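Local structure of PrgX (Enterococcus faecalis, 2AWI) at residues Y32-E36 with A37-P41; P41-V44 with E45-S48; N204-L207 with K208-Q211; E278-T281 with K282-K286. The protein acts as a receptor for the peptide sex pheromone cCF10 and probably binds DNA as a repressor in the regulation of conjugation. The protein carries 1 engineered substitution. All coordinates share one frame; numbering follows the deposited sequence.

Interaction 1: Y32-E36 with A37-P41; sequences YIKVE and ADSRP
A Schellman motif ends helix 29-36, and its signature is the pair of bonds that run from Asp38 and Ser39 back to Val35 and Lys34. Asp38 is the first residue to leave helical angles and does so with a positive phi. Its N reaches Val35 O at 3.1 Å, arriving from above the carbonyl plane, while Ser39 N meets Lys34 O at 2.9 Å in a nearly straight bond (N-H...O 167°). Lys34 O is gripped a second time, by Ser39 OG at 3.0 Å. OG sits between its own backbone N and carbonyl carbon (chi1 56°), which brings it to the same face of the Lys34 carbonyl plane as Ser39 N. Ala37 N adds only weak bonds to Ile33 O and Lys34 O. Beyond the turn the Arg40 side chain comes back onto the last helical turn and crosses Val35 at a slant: its CB packs on Lys34 CB at 3.8 Å, and a bend at chi2 (-116°) lays CD against Val35 CG2 at 3.6 Å. The same methyl lies at the edge of the guanidinium, in its plane. On the inner side of the helix, Tyr32 OH donates to Glu36 OE2 at 2.6 Å, from above the carboxylate plane, and Glu36 also forms a salt bridge with Arg12. The geometry is that of a Schellman C-cap closing a short helix of a helix-turn-helix domain, consistent with the XRE family.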
loop_
_atom_site.group_PDB
_atom_site.type_symbol
_atom_site.label_atom_id
_atom_site.label_comp_id
_atom_site.label_asym_id
_atom_site.label_seq_id
_atom_site.Cartn_x
_atom_site.Cartn_y
_atom_site.Cartn_z
ATOM N N TYR A 32 14.323 60.877 -22.813
ATOM C CA TYR A 32 14.117 59.877 -21.785
ATOM C C TYR A 32 13.083 60.325 -20.768
ATOM O O TYR A 32 12.328 59.504 -20.248
ATOM C CB TYR A 32 15.424 59.536 -21.066
ATOM C CG TYR A 32 15.223 58.475 -20.006
ATOM C CD1 TYR A 32 14.960 58.819 -18.683
ATOM C CD2 TYR A 32 15.206 57.123 -20.350
ATOM C CE1 TYR A 32 14.678 57.842 -17.732
ATOM C CE2 TYR A 32 14.920 56.139 -19.412
ATOM C CZ TYR A 32 14.655 56.500 -18.105
ATOM O OH TYR A 32 14.359 55.515 -17.186
ATOM N N ILE A 33 13.050 61.624 -20.479
ATOM C CA ILE A 33 12.089 62.158 -19.520
ATOM C C ILE A 33 10.675 61.937 -20.038
ATOM O O ILE A 33 9.771 61.602 -19.275
ATOM C CB ILE A 33 12.319 63.672 -19.267
ATOM C CG1 ILE A 33 13.620 63.863 -18.486
ATOM C CG2 ILE A 33 11.141 64.276 -18.493
ATOM C CD1 ILE A 33 13.930 65.300 -18.132
ATOM N N LYS A 34 10.487 62.123 -21.338
ATOM C CA LYS A 34 9.174 61.925 -21.937
ATOM C C LYS A 34 8.779 60.455 -21.842
ATOM O O LYS A 34 7.608 60.127 -21.637
ATOM C CB LYS A 34 9.175 62.387 -23.398
ATOM C CG LYS A 34 9.296 63.896 -23.562
ATOM C CD LYS A 34 9.228 64.323 -25.021
ATOM C CE LYS A 34 9.310 65.840 -25.149
ATOM N NZ LYS A 34 9.333 66.300 -26.564
ATOM N N VAL A 35 9.768 59.574 -21.980
ATOM C CA VAL A 35 9.540 58.138 -21.886
ATOM C C VAL A 35 9.022 57.746 -20.503
ATOM O O VAL A 35 8.080 56.962 -20.403
ATOM C CB VAL A 35 10.830 57.342 -22.166
ATOM C CG1 VAL A 35 10.661 55.902 -21.708
ATOM C CG2 VAL A 35 11.152 57.379 -23.655
ATOM N N GLU A 36 9.622 58.284 -19.439
ATOM C CA GLU A 36 9.175 57.939 -18.088
ATOM C C GLU A 36 7.842 58.585 -17.752
ATOM O O GLU A 36 7.156 58.163 -16.821
ATOM C CB GLU A 36 10.208 58.342 -17.024
ATOM C CG GLU A 36 11.501 57.542 -17.042
ATOM C CD GLU A 36 12.271 57.638 -15.724
ATOM O OE1 GLU A 36 12.230 58.703 -15.075
ATOM O OE2 GLU A 36 12.933 56.652 -15.340
ATOM N N ALA A 37 7.480 59.616 -18.502
ATOM C CA ALA A 37 6.215 60.295 -18.273
ATOM C C ALA A 37 5.128 59.580 -19.074
ATOM O O ALA A 37 3.949 59.918 -18.985
ATOM C CB ALA A 37 6.320 61.752 -18.701
ATOM N N ASP A 38 5.543 58.582 -19.848
ATOM C CA ASP A 38 4.629 57.803 -20.676
ATOM C C ASP A 38 4.016 58.669 -21.775
ATOM O O ASP A 38 2.852 58.498 -22.139
ATOM C CB ASP A 38 3.515 57.186 -19.816
ATOM C CG ASP A 38 4.027 56.091 -18.889
ATOM O OD1 ASP A 38 3.957 56.266 -17.652
ATOM O OD2 ASP A 38 4.496 55.053 -19.403
ATOM N N SER A 39 4.814 59.592 -22.301
ATOM C CA SER A 39 4.359 60.489 -23.353
ATOM C C SER A 39 5.218 60.364 -24.604
ATOM O O SER A 39 5.265 61.264 -25.442
ATOM C CB SER A 39 4.361 61.936 -22.849
ATOM O OG SER A 39 5.635 62.318 -22.362
ATOM N N ARG A 40 5.904 59.236 -24.726
ATOM C CA ARG A 40 6.738 58.980 -25.889
ATOM C C ARG A 40 6.903 57.477 -26.022
ATOM O O ARG A 40 7.433 56.820 -25.126
ATOM C CB ARG A 40 8.110 59.646 -25.737
ATOM C CG ARG A 40 8.957 59.597 -27.011
ATOM C CD ARG A 40 10.228 58.777 -26.828
ATOM N NE ARG A 40 10.858 58.446 -28.106
ATOM C CZ ARG A 40 11.918 57.653 -28.242
ATOM N NH1 ARG A 40 12.418 57.405 -29.445
ATOM N NH2 ARG A 40 12.483 57.106 -27.175
ATOM N N PRO A 41 6.436 56.907 -27.141
ATOM C CA PRO A 41 6.553 55.464 -27.351
ATOM C C PRO A 41 7.998 54.991 -27.212
ATOM O O PRO A 41 8.931 55.686 -27.618
ATOM C CB PRO A 41 6.022 55.279 -28.772
ATOM C CG PRO A 41 5.027 56.384 -28.908
ATOM C CD PRO A 41 5.757 57.548 -28.280
#

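Interaction 2: P41-V44 with E45-S48; sequences PISV and EELS
The side chain of Glu46 turns back past the start of its own helix and takes the backbone N-H of Ser43 on OE1, a short bond of 2.6 Å that is almost straight (N-H...O 173°). The amide meets the carboxylate on its anti side, 31° out of plane. In return Ser43 OG accepts from Glu46 N at 3.0 Å, although OG is modelled too close to CG of Glu46 and its exact place is less sure. CG of Glu46 stands anti to its carbonyl carbon (chi1 -61°) with the chain extended beyond it, which carries the carboxylate back to the N-cap residue. These reciprocal bonds make a capping box, with Ser43 as the N-cap of helix 44-54 in the helix-turn-helix domain. The first helical bonds follow at once, Leu47 N to Ser43 O at 3.0 Å and Ser48 N to Val44 O at 2.9 Å. Just before the cap, Ile42 and Glu46 run past each other in opposite directions, Ile42 CG1 lying 3.7 Å from Glu46 OE1. Farther out, Ile42 CD1 meets Leu47 CB at 3.6 Å, the two side chains crossing at about a right angle. Both residues also pack on Ile4 and Leu8 of helix 4-14. The second subunit continues this apolar patch: Leu47 touches Val44 of that chain and Val44 touches its Ile4, while the backbones of Ile42 and Val44 hydrogen-bond to it.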
loop_
_atom_site.group_PDB
_atom_site.type_symbol
_atom_site.label_atom_id
_atom_site.label_comp_id
_atom_site.label_asym_id
_atom_site.label_seq_id
_atom_site.Cartn_x
_atom_site.Cartn_y
_atom_site.Cartn_z
ATOM N N PRO A 41 6.436 56.907 -27.141
ATOM C CA PRO A 41 6.553 55.464 -27.351
ATOM C C PRO A 41 7.998 54.991 -27.212
ATOM O O PRO A 41 8.931 55.686 -27.618
ATOM C CB PRO A 41 6.022 55.279 -28.772
ATOM C CG PRO A 41 5.027 56.384 -28.908
ATOM C CD PRO A 41 5.757 57.548 -28.280
ATOM N N ILE A 42 8.171 53.810 -26.634
ATOM C CA ILE A 42 9.490 53.237 -26.451
ATOM C C ILE A 42 9.621 52.036 -27.387
ATOM O O ILE A 42 8.701 51.229 -27.513
ATOM C CB ILE A 42 9.694 52.817 -24.973
ATOM C CG1 ILE A 42 11.048 52.127 -24.797
ATOM C CG2 ILE A 42 8.552 51.910 -24.524
ATOM C CD1 ILE A 42 11.377 51.800 -23.349
ATOM N N SER A 43 10.755 51.930 -28.066
ATOM C CA SER A 43 10.966 50.823 -28.982
ATOM C C SER A 43 11.334 49.565 -28.195
ATOM O O SER A 43 11.810 49.646 -27.061
ATOM C CB SER A 43 12.085 51.165 -29.957
ATOM O OG SER A 43 13.338 50.833 -29.396
ATOM N N VAL A 44 11.107 48.404 -28.799
ATOM C CA VAL A 44 11.413 47.135 -28.146
ATOM C C VAL A 44 12.892 47.039 -27.788
ATOM O O VAL A 44 13.245 46.589 -26.700
ATOM C CB VAL A 44 11.040 45.930 -29.044
ATOM C CG1 VAL A 44 11.413 44.627 -28.355
ATOM C CG2 VAL A 44 9.558 45.949 -29.334
ATOM N N GLU A 45 13.755 47.460 -28.703
ATOM C CA GLU A 45 15.188 47.414 -28.451
ATOM C C GLU A 45 15.561 48.323 -27.282
ATOM O O GLU A 45 16.355 47.937 -26.423
ATOM C CB GLU A 45 15.974 47.828 -29.702
ATOM C CG GLU A 45 17.484 47.859 -29.482
ATOM C CD GLU A 45 18.271 48.124 -30.753
ATOM O OE1 GLU A 45 18.227 47.278 -31.673
ATOM O OE2 GLU A 45 18.936 49.178 -30.834
ATOM N N GLU A 46 14.989 49.527 -27.251
ATOM C CA GLU A 46 15.269 50.474 -26.173
ATOM C C GLU A 46 14.881 49.877 -24.826
ATOM O O GLU A 46 15.654 49.926 -23.870
ATOM C CB GLU A 46 14.503 51.781 -26.396
ATOM C CG GLU A 46 14.876 52.490 -27.685
ATOM C CD GLU A 46 13.967 53.667 -28.000
ATOM O OE1 GLU A 46 12.755 53.589 -27.710
ATOM O OE2 GLU A 46 14.459 54.667 -28.559
ATOM N N LEU A 47 13.683 49.306 -24.753
ATOM C CA LEU A 47 13.220 48.705 -23.510
ATOM C C LEU A 47 14.142 47.556 -23.113
ATOM O O LEU A 47 14.463 47.382 -21.937
ATOM C CB LEU A 47 11.781 48.207 -23.659
ATOM C CG LEU A 47 11.172 47.477 -22.455
ATOM C CD1 LEU A 47 11.307 48.323 -21.191
ATOM C CD2 LEU A 47 9.710 47.167 -22.748
ATOM N N SER A 48 14.577 46.776 -24.097
ATOM C CA SER A 48 15.478 45.661 -23.821
ATOM C C SER A 48 16.797 46.217 -23.259
ATOM O O SER A 48 17.395 45.634 -22.358
ATOM C CB SER A 48 15.730 44.856 -25.101
ATOM O OG SER A 48 16.593 43.755 -24.851
#

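Interaction 3: N204-L207 with K208-Q211; sequences NRNL and KEAQ
Asn206 and Glu209 lie side by side and point the same way at the start of helix 207-220, their amide and carboxylate planes 54° apart. The close part of the contact is here: Asn206 OD1 rests 3.3 Å from Glu209 CG and accepts a weak capping bond from Glu209 N. With CG opposite the backbone N (chi1 -161°), the Asn206 amide is swung over this first turn. A bend at chi2 (-62°) sends the Glu209 carboxylate away to Tyr165 and Lys173. Ala210 N bonds to Asn206 O at 3.1 Å, and the buried methyl of Ala210 packs against Leu198, Ser201 and Ile202 of helix 184-203. Leu207 packs on Tyr243, Leu246 and Thr247 of helix 230-248.

The exposed side is looser. Lys208 CG comes no nearer to Asn206 OD1 than 3.9 Å, and its NZ forms a salt bridge with Glu209 OE2 at 3.5 Å. Gln211, also exposed, meets the first segment mainly through its backbone, N to Leu207 O at 3.2 Å. Arg205, with positive phi, is the C-prime residue of a Schellman motif ending the preceding helix. The arrangement is that of a tight inter-helix turn, Schellman C-cap followed by an asparagine N-cap, in the TPR region of the protein.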
loop_
_atom_site.group_PDB
_atom_site.type_symbol
_atom_site.label_atom_id
_atom_site.label_comp_id
_atom_site.label_asym_id
_atom_site.label_seq_id
_atom_site.Cartn_x
_atom_site.Cartn_y
_atom_site.Cartn_z
ATOM N N ASN A 204 -12.132 6.367 -25.808
ATOM C CA ASN A 204 -12.729 5.697 -26.959
ATOM C C ASN A 204 -11.930 4.446 -27.282
ATOM O O ASN A 204 -12.022 3.905 -28.382
ATOM C CB ASN A 204 -12.724 6.605 -28.191
ATOM C CG ASN A 204 -13.515 7.872 -27.989
ATOM O OD1 ASN A 204 -14.479 7.899 -27.223
ATOM N ND2 ASN A 204 -13.124 8.931 -28.694
ATOM N N ARG A 205 -11.138 4.004 -26.319
ATOM C CA ARG A 205 -10.298 2.823 -26.468
ATOM C C ARG A 205 -9.537 2.798 -27.792
ATOM O O ARG A 205 -9.149 1.735 -28.279
ATOM C CB ARG A 205 -11.138 1.551 -26.313
ATOM C CG ARG A 205 -10.325 0.337 -25.898
ATOM C CD ARG A 205 -11.205 -0.810 -25.458
ATOM N NE ARG A 205 -10.493 -1.729 -24.573
ATOM C CZ ARG A 205 -9.452 -2.474 -24.932
ATOM N NH1 ARG A 205 -8.990 -2.418 -26.169
ATOM N NH2 ARG A 205 -8.871 -3.278 -24.050
ATOM N N ASN A 206 -9.319 3.974 -28.370
ATOM C CA ASN A 206 -8.576 4.094 -29.621
ATOM C C ASN A 206 -7.091 4.013 -29.262
ATOM O O ASN A 206 -6.436 5.036 -29.062
ATOM C CB ASN A 206 -8.876 5.442 -30.270
ATOM C CG ASN A 206 -8.526 5.473 -31.737
ATOM O OD1 ASN A 206 -7.491 4.953 -32.154
ATOM N ND2 ASN A 206 -9.387 6.098 -32.534
ATOM N N LEU A 207 -6.558 2.799 -29.187
ATOM C CA LEU A 207 -5.167 2.617 -28.799
ATOM C C LEU A 207 -4.090 3.198 -29.702
ATOM O O LEU A 207 -3.041 3.629 -29.207
ATOM C CB LEU A 207 -4.868 1.132 -28.561
ATOM C CG LEU A 207 -5.620 0.430 -27.424
ATOM C CD1 LEU A 207 -4.811 -0.787 -26.987
ATOM C CD2 LEU A 207 -5.820 1.376 -26.239
ATOM N N LYS A 208 -4.315 3.216 -31.013
ATOM C CA LYS A 208 -3.280 3.752 -31.886
ATOM C C LYS A 208 -3.218 5.278 -31.830
ATOM O O LYS A 208 -2.146 5.864 -31.998
ATOM C CB LYS A 208 -3.448 3.243 -33.327
ATOM C CG LYS A 208 -4.362 4.026 -34.243
ATOM C CD LYS A 208 -4.176 3.524 -35.680
ATOM C CE LYS A 208 -5.050 4.263 -36.680
ATOM N NZ LYS A 208 -4.759 5.722 -36.712
ATOM N N GLU A 209 -4.354 5.924 -31.581
ATOM C CA GLU A 209 -4.366 7.375 -31.469
ATOM C C GLU A 209 -3.698 7.752 -30.149
ATOM O O GLU A 209 -2.900 8.691 -30.089
ATOM C CB GLU A 209 -5.800 7.921 -31.503
ATOM C CG GLU A 209 -6.398 7.980 -32.896
ATOM C CD GLU A 209 -5.636 8.916 -33.816
ATOM O OE1 GLU A 209 -5.951 10.127 -33.839
ATOM O OE2 GLU A 209 -4.712 8.436 -34.507
ATOM N N ALA A 210 -4.013 7.001 -29.097
ATOM C CA ALA A 210 -3.445 7.263 -27.784
ATOM C C ALA A 210 -1.926 7.223 -27.839
ATOM O O ALA A 210 -1.261 8.101 -27.295
ATOM C CB ALA A 210 -3.963 6.247 -26.764
ATOM N N GLN A 211 -1.377 6.208 -28.498
ATOM C CA GLN A 211 0.071 6.087 -28.598
ATOM C C GLN A 211 0.637 7.283 -29.366
ATOM O O GLN A 211 1.721 7.779 -29.065
ATOM C CB GLN A 211 0.458 4.783 -29.304
ATOM C CG GLN A 211 1.950 4.467 -29.229
ATOM C CD GLN A 211 2.352 3.252 -30.058
ATOM O OE1 GLN A 211 3.503 2.811 -30.016
ATOM N NE2 GLN A 211 1.404 2.708 -30.820
#

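Interaction 4: E278-T281 with K282-K286; sequences EELT and KISAK
Ser284 points back at Leu280, one turn earlier on helix 270-286, whose own side chain starts off the other way, and the serine hydroxyl folds onto the leucine backbone. Ser284 OG stands anti to its own carbonyl carbon (chi1 -66°), which directs it at Leu280 O, 2.8 Å away. Ser284 N reaches the same oxygen at 2.9 Å, but from the opposite face of the carbonyl plane, so one acceptor is held from two sides. The end of the leucine side chain comes back beside the hydroxyl, Leu280 CD1 lying 3.8 Å from Ser284 OG. That hydroxyl is also hydrogen-bonded to Tyr254, and Leu280 runs on into Tyr254, Val258 and Ile261 of helix 251-266.

On a neighbouring face of the helix, Ile283 lies against the backbone instead of beside a side chain: its CG1 approaches Glu279 O to 3.1 Å, while Ile283 N bonds to that oxygen at 2.9 Å. Beyond this point the isoleucine packs on Ile202 and Met203 of helix 184-203. Lys282 is exposed and fully extended beyond CG; CG passes 3.3 Å from Glu278 O and the chain then leads away. Its NZ stays 6.3 Å from Glu278 OE1, too far for a salt bridge, and the glutamate pairs with Arg274. Thr281 turns OG1 to Val277 O, one turn back, and the backbone ladder continues with Ala285 N to Thr281 O at 3.2 Å. The pattern is that of an amphipathic helix in an all-helical array, consistent with a TPR-like family, with serine and threonine hydroxyls bonded to carbonyls one turn back.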
loop_
_atom_site.group_PDB
_atom_site.type_symbol
_atom_site.label_atom_id
_atom_site.label_comp_id
_atom_site.label_asym_id
_atom_site.label_seq_id
_atom_site.Cartn_x
_atom_site.Cartn_y
_atom_site.Cartn_z
ATOM N N GLU A 278 -13.505 9.484 -11.956
ATOM C CA GLU A 278 -14.635 9.239 -12.841
ATOM C C GLU A 278 -14.130 8.514 -14.082
ATOM O O GLU A 278 -14.727 7.530 -14.527
ATOM C CB GLU A 278 -15.296 10.561 -13.235
ATOM C CG GLU A 278 -15.748 11.389 -12.040
ATOM C CD GLU A 278 -16.357 12.720 -12.434
ATOM O OE1 GLU A 278 -15.716 13.466 -13.206
ATOM O OE2 GLU A 278 -17.474 13.023 -11.962
ATOM N N GLU A 279 -13.013 9.000 -14.622
ATOM C CA GLU A 279 -12.415 8.404 -15.810
ATOM C C GLU A 279 -12.134 6.927 -15.602
ATOM O O GLU A 279 -12.632 6.085 -16.343
ATOM C CB GLU A 279 -11.110 9.129 -16.183
ATOM C CG GLU A 279 -11.243 10.080 -17.371
ATOM C CD GLU A 279 -10.065 11.040 -17.524
ATOM O OE1 GLU A 279 -8.906 10.578 -17.559
ATOM O OE2 GLU A 279 -10.304 12.262 -17.621
ATOM N N LEU A 280 -11.343 6.614 -14.584
ATOM C CA LEU A 280 -10.982 5.232 -14.288
ATOM C C LEU A 280 -12.190 4.341 -13.991
ATOM O O LEU A 280 -12.146 3.133 -14.220
ATOM C CB LEU A 280 -10.004 5.183 -13.111
ATOM C CG LEU A 280 -9.499 3.794 -12.712
ATOM C CD1 LEU A 280 -8.716 3.181 -13.865
ATOM C CD2 LEU A 280 -8.630 3.898 -11.473
ATOM N N THR A 281 -13.263 4.934 -13.479
ATOM C CA THR A 281 -14.468 4.174 -13.165
ATOM C C THR A 281 -15.140 3.706 -14.452
ATOM O O THR A 281 -15.632 2.579 -14.538
ATOM C CB THR A 281 -15.478 5.025 -12.358
ATOM O OG1 THR A 281 -14.900 5.392 -11.101
ATOM C CG2 THR A 281 -16.755 4.240 -12.101
ATOM N N LYS A 282 -15.148 4.576 -15.456
ATOM C CA LYS A 282 -15.758 4.246 -16.735
ATOM C C LYS A 282 -14.852 3.310 -17.523
ATOM O O LYS A 282 -15.322 2.372 -18.168
ATOM C CB LYS A 282 -16.038 5.527 -17.520
ATOM C CG LYS A 282 -16.970 6.482 -16.781
ATOM C CD LYS A 282 -17.251 7.748 -17.571
ATOM C CE LYS A 282 -18.168 8.687 -16.789
ATOM N NZ LYS A 282 -18.553 9.908 -17.562
ATOM N N ILE A 283 -13.550 3.560 -17.463
ATOM C CA ILE A 283 -12.593 2.718 -18.161
ATOM C C ILE A 283 -12.762 1.293 -17.644
ATOM O O ILE A 283 -12.950 0.356 -18.419
ATOM C CB ILE A 283 -11.135 3.158 -17.881
ATOM C CG1 ILE A 283 -10.902 4.590 -18.373
ATOM C CG2 ILE A 283 -10.169 2.207 -18.568
ATOM C CD1 ILE A 283 -10.882 4.733 -19.881
ATOM N N SER A 284 -12.698 1.149 -16.321
ATOM C CA SER A 284 -12.824 -0.146 -15.655
ATOM C C SER A 284 -14.115 -0.898 -15.979
ATOM O O SER A 284 -14.111 -2.123 -16.104
ATOM C CB SER A 284 -12.710 0.033 -14.139
ATOM O OG SER A 284 -11.408 0.459 -13.779
ATOM N N ALA A 285 -15.219 -0.169 -16.102
ATOM C CA ALA A 285 -16.496 -0.792 -16.419
ATOM C C ALA A 285 -16.448 -1.430 -17.809
ATOM O O ALA A 285 -16.793 -2.602 -17.971
ATOM C CB ALA A 285 -17.614 0.243 -16.343
ATOM N N LYS A 286 -16.009 -0.664 -18.805
ATOM C CA LYS A 286 -15.921 -1.171 -20.173
ATOM C C LYS A 286 -15.045 -2.415 -20.250
ATOM O O LYS A 286 -15.225 -3.263 -21.129
ATOM C CB LYS A 286 -15.374 -0.086 -21.108
ATOM C CG LYS A 286 -16.304 1.120 -21.256
ATOM C CD LYS A 286 -15.643 2.297 -21.982
ATOM C CE LYS A 286 -15.206 1.935 -23.393
ATOM N NZ LYS A 286 -14.735 3.137 -24.136
#

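Interactions 1 and 2 share Pro41 and follow one another along the helix-turn-helix domain: the first closes helix 29-36 and the second opens helix 44-54, and Arg40 and Glu46 join them through a long, weak ion pair. Interactions 3 and 4 lie on the opposite side of the chain's centre, their centres about 15 Å apart; both pack against helix 184-203, and they touch where Arg205 meets Lys286. Interactions 2 and 3 are N-caps, the former a reciprocal capping box and the latter a weaker asparagine cap, whereas interaction 4 lies in the last turns of helix 270-286 and its side-chain bond runs to a carbonyl. Each mixes buried and exposed residues; interaction 2, at the subunit interface, has the most buried ones.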